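Local coordinates for protein negative regulator of ofd1 (Schizosaccharomyces pombe, PDB 3QTM) that is required for correct translation termination, directly inhibits Ofd1 and stabilises the N-terminal transcription factor domain of Sre1, supporting hypoxic gene expression, at residues Ala52-Ile55 with Leu56-Glu60; Thr244-Ala247 with Glu248-Met251; Leu136-Arg139 with His140-Glu144. One frame throughout, in Å; residues are numbered along the deposited sequence.

Interaction 1. Residues Ala52-Ile55 with Leu56-Glu60. With SO4 (sulfate ion), chain C.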
ATOM      1  N   ALA A  52     -20.844  -1.249  17.121  1.00 22.67           N
ATOM      2  CA  ALA A  52     -21.124   0.012  16.441  1.00 21.75           C
ATOM      3  C   ALA A  52     -22.623   0.238  16.359  1.00 22.56           C
ATOM      4  O   ALA A  52     -23.115   1.350  16.596  1.00 21.59           O
ATOM      5  CB  ALA A  52     -20.488   0.034  15.037  1.00 21.35           C
ATOM      6  N   ASP A  53     -23.351  -0.824  16.022  1.00 20.01           N
ATOM      7  CA  ASP A  53     -24.806  -0.758  15.948  1.00 22.77           C
ATOM      8  C   ASP A  53     -25.393  -0.411  17.314  1.00 26.00           C
ATOM      9  O   ASP A  53     -26.347   0.365  17.414  1.00 22.41           O
ATOM     10  CB  ASP A  53     -25.402  -2.079  15.438  1.00 24.10           C
ATOM     11  CG  ASP A  53     -25.236  -2.253  13.922  1.00 30.12           C
ATOM     12  OD1 ASP A  53     -24.983  -1.240  13.227  1.00 27.18           O
ATOM     13  OD2 ASP A  53     -25.352  -3.401  13.431  1.00 32.81           O
ATOM     14  N   ARG A  54     -24.819  -0.987  18.367  1.00 22.29           N
ATOM     15  CA  ARG A  54     -25.307  -0.726  19.715  1.00 27.38           C
ATOM     16  C   ARG A  54     -25.093   0.748  20.049  1.00 25.85           C
ATOM     17  O   ARG A  54     -25.958   1.392  20.646  1.00 26.61           O
ATOM     18  CB  ARG A  54     -24.607  -1.616  20.750  1.00 24.12           C
ATOM     19  CG  ARG A  54     -25.260  -1.569  22.146  1.00 35.36           C
ATOM     20  CD  ARG A  54     -24.588  -2.532  23.138  1.00 33.63           C
ATOM     21  NE  ARG A  54     -24.370  -3.852  22.545  1.00 36.87           N
ATOM     22  CZ  ARG A  54     -25.226  -4.865  22.619  1.00 43.26           C
ATOM     23  NH1 ARG A  54     -26.372  -4.726  23.276  1.00 47.19           N
ATOM     24  NH2 ARG A  54     -24.940  -6.024  22.033  1.00 44.10           N
ATOM     25  N   ILE A  55     -23.942   1.282  19.657  1.00 21.72           N
ATOM     26  CA  ILE A  55     -23.657   2.690  19.916  1.00 21.25           C
ATOM     27  C   ILE A  55     -24.659   3.580  19.182  1.00 26.66           C
ATOM     28  O   ILE A  55     -25.147   4.563  19.738  1.00 24.95           O
ATOM     29  CB  ILE A  55     -22.215   3.050  19.545  1.00 24.74           C
ATOM     30  CG1 ILE A  55     -21.247   2.379  20.526  1.00 26.64           C
ATOM     31  CG2 ILE A  55     -22.018   4.553  19.547  1.00 21.98           C
ATOM     32  CD1 ILE A  55     -19.791   2.483  20.116  1.00 26.61           C
ATOM     33  N   LEU A  56     -24.996   3.222  17.945  1.00 26.19           N
ATOM     34  CA  LEU A  56     -26.000   3.981  17.201  1.00 26.63           C
ATOM     35  C   LEU A  56     -27.374   3.938  17.880  1.00 29.66           C
ATOM     36  O   LEU A  56     -28.105   4.916  17.857  1.00 31.90           O
ATOM     37  CB  LEU A  56     -26.096   3.502  15.751  1.00 26.70           C
ATOM     38  CG  LEU A  56     -24.959   4.024  14.870  1.00 26.86           C
ATOM     39  CD1 LEU A  56     -24.759   3.149  13.623  1.00 23.23           C
ATOM     40  CD2 LEU A  56     -25.225   5.478  14.492  1.00 25.06           C
ATOM     41  N   ARG A  57     -27.717   2.803  18.483  1.00 28.88           N
ATOM     42  CA  ARG A  57     -29.004   2.647  19.148  1.00 31.66           C
ATOM     43  C   ARG A  57     -29.102   3.476  20.428  1.00 29.88           C
ATOM     44  O   ARG A  57     -30.162   3.983  20.758  1.00 31.35           O
ATOM     45  CB  ARG A  57     -29.262   1.179  19.496  1.00 29.17           C
ATOM     46  CG  ARG A  57     -29.690   0.326  18.319  1.00 33.35           C
ATOM     47  CD  ARG A  57     -30.347  -0.975  18.792  1.00 33.43           C
ATOM     48  NE  ARG A  57     -29.457  -1.761  19.632  1.00 32.18           N
ATOM     49  CZ  ARG A  57     -28.546  -2.615  19.168  1.00 33.07           C
ATOM     50  NH1 ARG A  57     -28.397  -2.794  17.860  1.00 29.40           N
ATOM     51  NH2 ARG A  57     -27.779  -3.289  20.018  1.00 34.36           N
ATOM     52  N   ASN A  58     -27.991   3.610  21.141  1.00 29.93           N
ATOM     53  CA  ASN A  58     -28.006   4.188  22.480  1.00 28.90           C
ATOM     54  C   ASN A  58     -27.555   5.645  22.593  1.00 30.35           C
ATOM     55  O   ASN A  58     -27.711   6.246  23.643  1.00 33.51           O
ATOM     56  CB  ASN A  58     -27.150   3.348  23.423  1.00 27.75           C
ATOM     57  CG  ASN A  58     -27.655   1.924  23.565  1.00 36.67           C
ATOM     58  OD1 ASN A  58     -26.872   1.004  23.771  1.00 43.61           O
ATOM     59  ND2 ASN A  58     -28.961   1.737  23.458  1.00 37.71           N
ATOM     60  N   THR A  59     -26.978   6.212  21.543  1.00 27.86           N
ATOM     61  CA  THR A  59     -26.480   7.580  21.642  1.00 32.45           C
ATOM     62  C   THR A  59     -27.654   8.562  21.654  1.00 36.22           C
ATOM     63  O   THR A  59     -28.680   8.316  21.023  1.00 35.01           O
ATOM     64  CB  THR A  59     -25.499   7.921  20.496  1.00 33.70           C
ATOM     65  OG1 THR A  59     -25.021   9.266  20.650  1.00 34.31           O
ATOM     66  CG2 THR A  59     -26.192   7.802  19.157  1.00 30.93           C
ATOM     67  N   GLU A  60     -27.501   9.666  22.380  1.00 41.19           N
ATOM     68  CA  GLU A  60     -28.523  10.712  22.421  1.00 41.27           C
ATOM     69  C   GLU A  60     -28.730  11.392  21.063  1.00 42.59           C
ATOM     70  O   GLU A  60     -29.858  11.744  20.704  1.00 43.97           O
ATOM     71  CB  GLU A  60     -28.148  11.771  23.454  1.00 52.93           C
ATOM     72  CG  GLU A  60     -28.483  11.404  24.887  1.00 63.58           C
ATOM     73  CD  GLU A  60     -28.048  12.478  25.874  1.00 74.32           C
ATOM     74  OE1 GLU A  60     -26.859  12.490  26.262  1.00 70.50           O
ATOM     75  OE2 GLU A  60     -28.900  13.307  26.267  1.00 83.88           O
TER
HETATM   76  S   SO4 C   2     -28.967  -2.748  23.594  1.00 71.88           S
HETATM   77  O1  SO4 C   2     -29.274  -1.547  22.806  1.00 53.29           O
HETATM   78  O2  SO4 C   2     -27.648  -2.613  24.217  1.00 61.23           O
HETATM   79  O3  SO4 C   2     -29.956  -2.907  24.659  1.00 76.88           O
HETATM   80  O4  SO4 C   2     -28.994  -3.930  22.730  1.00 60.01           O

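Interaction 2. Residues Thr244-Ala247 with Glu248-Met251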
ATOM      1  N   THR A 244      11.824   1.680  -7.843  1.00 29.25           N
ATOM      2  CA  THR A 244      12.321   0.898  -8.960  1.00 32.16           C
ATOM      3  C   THR A 244      11.312   0.914 -10.092  1.00 33.10           C
ATOM      4  O   THR A 244      11.677   0.818 -11.255  1.00 34.47           O
ATOM      5  CB  THR A 244      12.641  -0.551  -8.556  1.00 32.02           C
ATOM      6  OG1 THR A 244      11.467  -1.166  -8.021  1.00 34.82           O
ATOM      7  CG2 THR A 244      13.745  -0.571  -7.499  1.00 29.37           C
ATOM      8  N   THR A 245      10.037   1.048  -9.756  1.00 33.90           N
ATOM      9  CA  THR A 245       9.013   1.084 -10.796  1.00 35.63           C
ATOM     10  C   THR A 245       9.066   2.402 -11.554  1.00 31.85           C
ATOM     11  O   THR A 245       8.889   2.439 -12.769  1.00 30.87           O
ATOM     12  CB  THR A 245       7.609   0.881 -10.228  1.00 35.92           C
ATOM     13  OG1 THR A 245       7.559  -0.380  -9.555  1.00 33.52           O
ATOM     14  CG2 THR A 245       6.577   0.898 -11.351  1.00 37.11           C
ATOM     15  N   PHE A 246       9.318   3.487 -10.837  1.00 29.81           N
ATOM     16  CA  PHE A 246       9.432   4.769 -11.502  1.00 33.00           C
ATOM     17  C   PHE A 246      10.656   4.754 -12.424  1.00 34.63           C
ATOM     18  O   PHE A 246      10.603   5.229 -13.564  1.00 34.44           O
ATOM     19  CB  PHE A 246       9.522   5.906 -10.495  1.00 33.12           C
ATOM     20  CG  PHE A 246       8.700   7.092 -10.871  1.00 36.16           C
ATOM     21  CD1 PHE A 246       8.552   7.450 -12.201  1.00 35.44           C
ATOM     22  CD2 PHE A 246       8.074   7.856  -9.904  1.00 37.72           C
ATOM     23  CE1 PHE A 246       7.786   8.549 -12.563  1.00 39.35           C
ATOM     24  CE2 PHE A 246       7.305   8.961 -10.257  1.00 38.59           C
ATOM     25  CZ  PHE A 246       7.164   9.306 -11.588  1.00 38.24           C
ATOM     26  N   ALA A 247      11.753   4.189 -11.927  1.00 33.26           N
ATOM     27  CA  ALA A 247      12.944   4.024 -12.744  1.00 34.80           C
ATOM     28  C   ALA A 247      12.601   3.309 -14.045  1.00 38.21           C
ATOM     29  O   ALA A 247      13.005   3.756 -15.112  1.00 38.14           O
ATOM     30  CB  ALA A 247      14.026   3.273 -11.987  1.00 29.01           C
ATOM     31  N   GLU A 248      11.855   2.210 -13.963  1.00 35.40           N
ATOM     32  CA  GLU A 248      11.481   1.465 -15.170  1.00 41.26           C
ATOM     33  C   GLU A 248      10.598   2.276 -16.095  1.00 41.87           C
ATOM     34  O   GLU A 248      10.669   2.136 -17.313  1.00 42.73           O
ATOM     35  CB  GLU A 248      10.759   0.173 -14.828  1.00 43.92           C
ATOM     36  CG  GLU A 248      11.628  -0.854 -14.185  1.00 46.40           C
ATOM     37  CD  GLU A 248      10.807  -1.938 -13.530  1.00 58.63           C
ATOM     38  OE1 GLU A 248       9.622  -2.101 -13.920  1.00 57.51           O
ATOM     39  OE2 GLU A 248      11.346  -2.613 -12.624  1.00 63.04           O
ATOM     40  N   TYR A 249       9.750   3.115 -15.514  1.00 39.12           N
ATOM     41  CA  TYR A 249       8.897   3.988 -16.299  1.00 40.73           C
ATOM     42  C   TYR A 249       9.762   4.779 -17.273  1.00 44.58           C
ATOM     43  O   TYR A 249       9.463   4.874 -18.467  1.00 42.53           O
ATOM     44  CB  TYR A 249       8.141   4.933 -15.375  1.00 38.52           C
ATOM     45  CG  TYR A 249       7.433   6.082 -16.064  1.00 43.03           C
ATOM     46  CD1 TYR A 249       6.229   5.889 -16.743  1.00 40.66           C
ATOM     47  CD2 TYR A 249       7.952   7.370 -16.005  1.00 40.46           C
ATOM     48  CE1 TYR A 249       5.574   6.950 -17.357  1.00 40.94           C
ATOM     49  CE2 TYR A 249       7.307   8.432 -16.608  1.00 41.12           C
ATOM     50  CZ  TYR A 249       6.121   8.225 -17.280  1.00 43.91           C
ATOM     51  OH  TYR A 249       5.495   9.307 -17.872  1.00 45.57           O
ATOM     52  N   TYR A 250      10.857   5.319 -16.753  1.00 41.11           N
ATOM     53  CA  TYR A 250      11.741   6.141 -17.554  1.00 43.76           C
ATOM     54  C   TYR A 250      12.601   5.327 -18.509  1.00 44.86           C
ATOM     55  O   TYR A 250      12.800   5.719 -19.657  1.00 43.92           O
ATOM     56  CB  TYR A 250      12.607   7.001 -16.652  1.00 39.61           C
ATOM     57  CG  TYR A 250      11.848   8.147 -16.039  1.00 40.66           C
ATOM     58  CD1 TYR A 250      11.337   9.168 -16.834  1.00 41.49           C
ATOM     59  CD2 TYR A 250      11.645   8.216 -14.669  1.00 37.10           C
ATOM     60  CE1 TYR A 250      10.642  10.227 -16.275  1.00 39.88           C
ATOM     61  CE2 TYR A 250      10.957   9.265 -14.102  1.00 36.13           C
ATOM     62  CZ  TYR A 250      10.457  10.269 -14.905  1.00 39.90           C
ATOM     63  OH  TYR A 250       9.771  11.314 -14.330  1.00 38.96           O
HETATM   64  N   MSE A 251      13.104   4.193 -18.034  1.00 44.16           N
HETATM   65  CA  MSE A 251      13.937   3.342 -18.864  1.00 46.31           C
HETATM   66  C   MSE A 251      13.136   2.851 -20.050  1.00 49.41           C
HETATM   67  O   MSE A 251      13.654   2.746 -21.158  1.00 49.43           O
HETATM   68  CB  MSE A 251      14.493   2.169 -18.064  1.00 44.01           C
HETATM   69  CG  MSE A 251      15.406   2.603 -16.922  1.00 44.54           C
HETATM   70 SE   MSE A 251      16.233   1.115 -15.944  1.00 58.93          SE
HETATM   71  CE  MSE A 251      14.671   0.312 -15.105  1.00 46.94           C
TER
HETATM   72  O   HOH W   1       7.493   0.522 -14.581  1.00 47.32           O

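Interaction 3. Residues Leu136-Arg139 with His140-Glu144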
ATOM      1  N   LEU A 136     -13.610  -3.884  -9.237  1.00 20.51           N
ATOM      2  CA  LEU A 136     -14.086  -3.440 -10.551  1.00 21.18           C
ATOM      3  C   LEU A 136     -13.214  -4.004 -11.685  1.00 21.28           C
ATOM      4  O   LEU A 136     -13.731  -4.423 -12.705  1.00 20.38           O
ATOM      5  CB  LEU A 136     -14.191  -1.903 -10.635  1.00 18.47           C
ATOM      6  CG  LEU A 136     -15.419  -1.270  -9.946  1.00 22.92           C
ATOM      7  CD1 LEU A 136     -15.360   0.273  -9.930  1.00 19.64           C
ATOM      8  CD2 LEU A 136     -16.724  -1.741 -10.577  1.00 22.67           C
ATOM      9  N   VAL A 137     -11.898  -4.027 -11.483  1.00 23.93           N
ATOM     10  CA  VAL A 137     -10.982  -4.622 -12.453  1.00 22.43           C
ATOM     11  C   VAL A 137     -11.313  -6.099 -12.668  1.00 26.74           C
ATOM     12  O   VAL A 137     -11.379  -6.567 -13.809  1.00 24.62           O
ATOM     13  CB  VAL A 137      -9.512  -4.470 -12.037  1.00 25.93           C
ATOM     14  CG1 VAL A 137      -8.598  -5.164 -13.042  1.00 27.36           C
ATOM     15  CG2 VAL A 137      -9.134  -2.993 -11.916  1.00 23.68           C
ATOM     16  N   TRP A 138     -11.541  -6.825 -11.575  1.00 23.78           N
ATOM     17  CA  TRP A 138     -11.986  -8.212 -11.674  1.00 22.62           C
ATOM     18  C   TRP A 138     -13.309  -8.307 -12.437  1.00 24.48           C
ATOM     19  O   TRP A 138     -13.484  -9.196 -13.268  1.00 24.07           O
ATOM     20  CB  TRP A 138     -12.153  -8.860 -10.285  1.00 22.67           C
ATOM     21  CG  TRP A 138     -12.447 -10.350 -10.375  1.00 26.11           C
ATOM     22  CD1 TRP A 138     -11.526 -11.370 -10.392  1.00 26.27           C
ATOM     23  CD2 TRP A 138     -13.737 -10.979 -10.497  1.00 23.69           C
ATOM     24  NE1 TRP A 138     -12.165 -12.586 -10.502  1.00 30.24           N
ATOM     25  CE2 TRP A 138     -13.518 -12.375 -10.574  1.00 28.63           C
ATOM     26  CE3 TRP A 138     -15.051 -10.502 -10.536  1.00 26.59           C
ATOM     27  CZ2 TRP A 138     -14.564 -13.291 -10.696  1.00 29.43           C
ATOM     28  CZ3 TRP A 138     -16.090 -11.415 -10.661  1.00 29.85           C
ATOM     29  CH2 TRP A 138     -15.840 -12.793 -10.734  1.00 30.62           C
ATOM     30  N   ARG A 139     -14.252  -7.413 -12.149  1.00 20.03           N
ATOM     31  CA  ARG A 139     -15.550  -7.488 -12.809  1.00 22.86           C
ATOM     32  C   ARG A 139     -15.412  -7.230 -14.324  1.00 24.67           C
ATOM     33  O   ARG A 139     -16.028  -7.912 -15.151  1.00 21.97           O
ATOM     34  CB  ARG A 139     -16.568  -6.551 -12.146  1.00 21.30           C
ATOM     35  CG  ARG A 139     -16.976  -6.984 -10.726  1.00 23.90           C
ATOM     36  CD  ARG A 139     -17.967  -6.011 -10.062  1.00 21.13           C
ATOM     37  NE  ARG A 139     -19.108  -5.731 -10.925  1.00 22.62           N
ATOM     38  CZ  ARG A 139     -19.899  -4.669 -10.819  1.00 23.41           C
ATOM     39  NH1 ARG A 139     -19.695  -3.755  -9.877  1.00 20.85           N
ATOM     40  NH2 ARG A 139     -20.901  -4.522 -11.664  1.00 24.38           N
ATOM     41  N   HIS A 140     -14.588  -6.253 -14.677  1.00 21.06           N
ATOM     42  CA  HIS A 140     -14.308  -5.966 -16.075  1.00 23.77           C
ATOM     43  C   HIS A 140     -13.823  -7.221 -16.816  1.00 27.76           C
ATOM     44  O   HIS A 140     -14.251  -7.491 -17.928  1.00 25.50           O
ATOM     45  CB  HIS A 140     -13.250  -4.880 -16.184  1.00 23.34           C
ATOM     46  CG  HIS A 140     -12.875  -4.555 -17.593  1.00 28.22           C
ATOM     47  ND1 HIS A 140     -11.794  -5.126 -18.229  1.00 30.48           N
ATOM     48  CD2 HIS A 140     -13.448  -3.724 -18.498  1.00 27.88           C
ATOM     49  CE1 HIS A 140     -11.708  -4.651 -19.459  1.00 31.23           C
ATOM     50  NE2 HIS A 140     -12.701  -3.797 -19.648  1.00 31.14           N
ATOM     51  N   ASP A 141     -12.939  -7.983 -16.179  1.00 26.78           N
ATOM     52  CA  ASP A 141     -12.352  -9.169 -16.790  1.00 27.65           C
ATOM     53  C   ASP A 141     -13.256 -10.393 -16.749  1.00 28.03           C
ATOM     54  O   ASP A 141     -13.034 -11.331 -17.494  1.00 28.75           O
ATOM     55  CB  ASP A 141     -11.007  -9.499 -16.128  1.00 31.18           C
ATOM     56  CG  ASP A 141      -9.997  -8.372 -16.268  1.00 34.64           C
ATOM     57  OD1 ASP A 141     -10.138  -7.574 -17.226  1.00 36.61           O
ATOM     58  OD2 ASP A 141      -9.064  -8.282 -15.428  1.00 40.86           O
ATOM     59  N   ASN A 142     -14.285 -10.385 -15.906  1.00 27.83           N
ATOM     60  CA  ASN A 142     -15.105 -11.586 -15.724  1.00 27.54           C
ATOM     61  C   ASN A 142     -16.592 -11.485 -16.015  1.00 30.18           C
ATOM     62  O   ASN A 142     -17.236 -12.500 -16.280  1.00 32.02           O
ATOM     63  CB  ASN A 142     -14.904 -12.172 -14.320  1.00 28.27           C
ATOM     64  CG  ASN A 142     -13.514 -12.747 -14.138  1.00 31.55           C
ATOM     65  OD1 ASN A 142     -13.282 -13.920 -14.420  1.00 34.27           O
ATOM     66  ND2 ASN A 142     -12.572 -11.912 -13.701  1.00 28.94           N
ATOM     67  N   GLU A 143     -17.150 -10.284 -15.938  1.00 26.61           N
ATOM     68  CA  GLU A 143     -18.583 -10.124 -16.170  1.00 28.65           C
ATOM     69  C   GLU A 143     -18.824  -9.657 -17.612  1.00 29.76           C
ATOM     70  O   GLU A 143     -18.213  -8.679 -18.067  1.00 24.54           O
ATOM     71  CB  GLU A 143     -19.197  -9.150 -15.152  1.00 27.73           C
ATOM     72  CG  GLU A 143     -19.133  -9.630 -13.697  1.00 27.91           C
ATOM     73  CD  GLU A 143     -19.701  -8.612 -12.695  1.00 31.65           C
ATOM     74  OE1 GLU A 143     -20.018  -9.015 -11.555  1.00 37.17           O
ATOM     75  OE2 GLU A 143     -19.832  -7.411 -13.034  1.00 26.48           O
ATOM     76  N   GLU A 144     -19.700 -10.355 -18.333  1.00 26.87           N
ATOM     77  CA  GLU A 144     -19.908 -10.037 -19.739  1.00 30.15           C
ATOM     78  C   GLU A 144     -20.467  -8.630 -19.906  1.00 25.68           C
ATOM     79  O   GLU A 144     -20.287  -8.001 -20.940  1.00 26.77           O
ATOM     80  CB  GLU A 144     -20.831 -11.043 -20.429  1.00 28.82           C
ATOM     81  CG  GLU A 144     -20.523 -11.159 -21.933  1.00 45.73           C
ATOM     82  CD  GLU A 144     -21.760 -11.370 -22.809  1.00 54.37           C
ATOM     83  OE1 GLU A 144     -22.888 -11.356 -22.267  1.00 49.90           O
ATOM     84  OE2 GLU A 144     -21.603 -11.539 -24.045  1.00 56.91           O
TER

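Interaction 1. Residues Ala52-Ile55 with Leu56-Glu60
L56 N donates to A52 O at 3.0 Å, one of the i to i+4 bonds of the last turns of helix 38-58 in this all-helical, TPR-like protein. L56 CG lies 3.7 Å from A52 O, and the side chain also touches F69 and Y73 of helix 67-82. R57 repeats the backbone pattern with D53 O as acceptor. Its CG lies anti to the carbonyl carbon (chi1 -77°), and the chain bends at chi3. The guanidinium is thereby folded back over the preceding turn, with D53 O and R54 CA over one face. At its edge it meets a sulfate ion, probably from the crystallisation liquor. R57 NE donates to sulfate O1 at 3.2 Å and R57 NH2 to sulfate O4 at 3.0 Å. R54 NH1 donates to sulfate O2 at 2.6 Å, at the edge of its guanidinium. The two guanidiniums converge on the sulfate, with R57 NH2 over one face of the R54 group. N58 N reaches back to R54 O, and its ND2 makes a weak bond to sulfate O1. The N58 and R54 side chains lie side by side, pointing the same way, with N58 OD1 3.4 Å from R54 CG. T59 leaves helical geometry, and its OG1 bonds to E15 on helix 15-34. T59 N still makes a weak bond to I55 O, while T59 CG2 lies 3.5 Å from that same oxygen.

Interaction 2. Residues Thr244-Ala247 with Glu248-Met251
F246, Y249 and Y250 form an aromatic cluster on helix 229-254, within the TPR-like C-terminal part of the protein. The F246 and Y249 side chains run side by side and point the same way. They make an offset edge-to-face pair, the edge of F246 turned to the face of Y249. Their planes are 75° apart and their centroids 5.7 Å apart. F246 CE1 comes closest, 3.6 Å from Y249 CD2. With chi1 at 168°, Y249 CG points opposite the backbone N, and the ring comes alongside F246. F246 and Y250 meet differently. Their planes are nearly parallel, at 6°, but slid apart, so the rings barely overlap. F246 CD1 still reaches Y250 CE2 at 3.6 Å. Y249 CD2 sits over the centre of one face of Y250. Outside the cluster, F246 stacks on W271, and Y250 OH bonds to E204 of helix 204-209.

The polar contacts are mainly backbone bonds of the alpha-helix. E248, Y249, Y250 and M251 each donate N-H to the carbonyl four residues earlier. E248 stretches its chain back past the T244 carbonyl. A water donates to T245 O, and weakly to E248 OE1.

The other apolar contact is between A247 and selenomethionine M251. The M251 chain bends at chi3 and turns its CE back toward A247, 4.3 Å from A247 CB. Nearer the backbone, M251 CG lies 3.2 Å from A247 O.

Interaction 3. Residues Leu136-Arg139 with His140-Glu144
R139 O is gripped by two backbone N-H groups at the end of helix 119-142. E143 N donates to it at 2.7 Å, in the carbonyl plane. N142 N donates at 3.1 Å from above that plane.

The side chains of R139 and E143 close over the same turn. R139 NE gives E143 OE2 a nearly straight bond of 2.8 Å, which is also a salt bridge; NH2 adds a weak one. The oxygen lies in the guanidinium plane, at its edge, but is met from above the carboxylate plane. R139 bends at chi3 (51°), which swings NE toward the extended E143 chain. Its NH1 has a second salt bridge, to E98. Replacing R139 by an alanine would probably leave both E143 and E98 without their positive partner and set the E143 carboxylate free to turn.

N142 lies on W138. Its amide is stacked over one face of the indole, the planes 15° apart. N142 CB makes a CH-pi contact 3.7 Å from the centroid of the W138 six-membered ring. N142 ND2 also donates to W138 O at 2.9 Å, and this bond, with its acceptor in the amide plane, helps to hold the amide's rotation.

Farther round the helix, H140 ND1 donates to D141 OD1 at 3.1 Å, near the imidazole plane. L136 and H140 pack on helix 151-170. The contact thus forms the C-terminal end of helix 119-142 where it meets the next helix, as in a helical hairpin of this TPR-like, all-helical fold.

All three interactions are local, each within one helix. Interactions 1 and 3 finish helices 38-58 and 119-142 in the N-terminal part of the protein, their centres about 38 Å apart. Interaction 2 lies inside helix 229-254, in the C-terminal part, with its centre about 50 Å from that of interaction 1 and on the other side of the chain's centre. The chemistry follows the place. At interaction 2, three rings, two of them buried, pack against neighbouring helices. Interaction 3 is a surface contact held by a salt bridge and an amide on an indole. Interaction 1 is partly buried: its apolar side meets adjacent helices, while its exposed arginines share a sulfate.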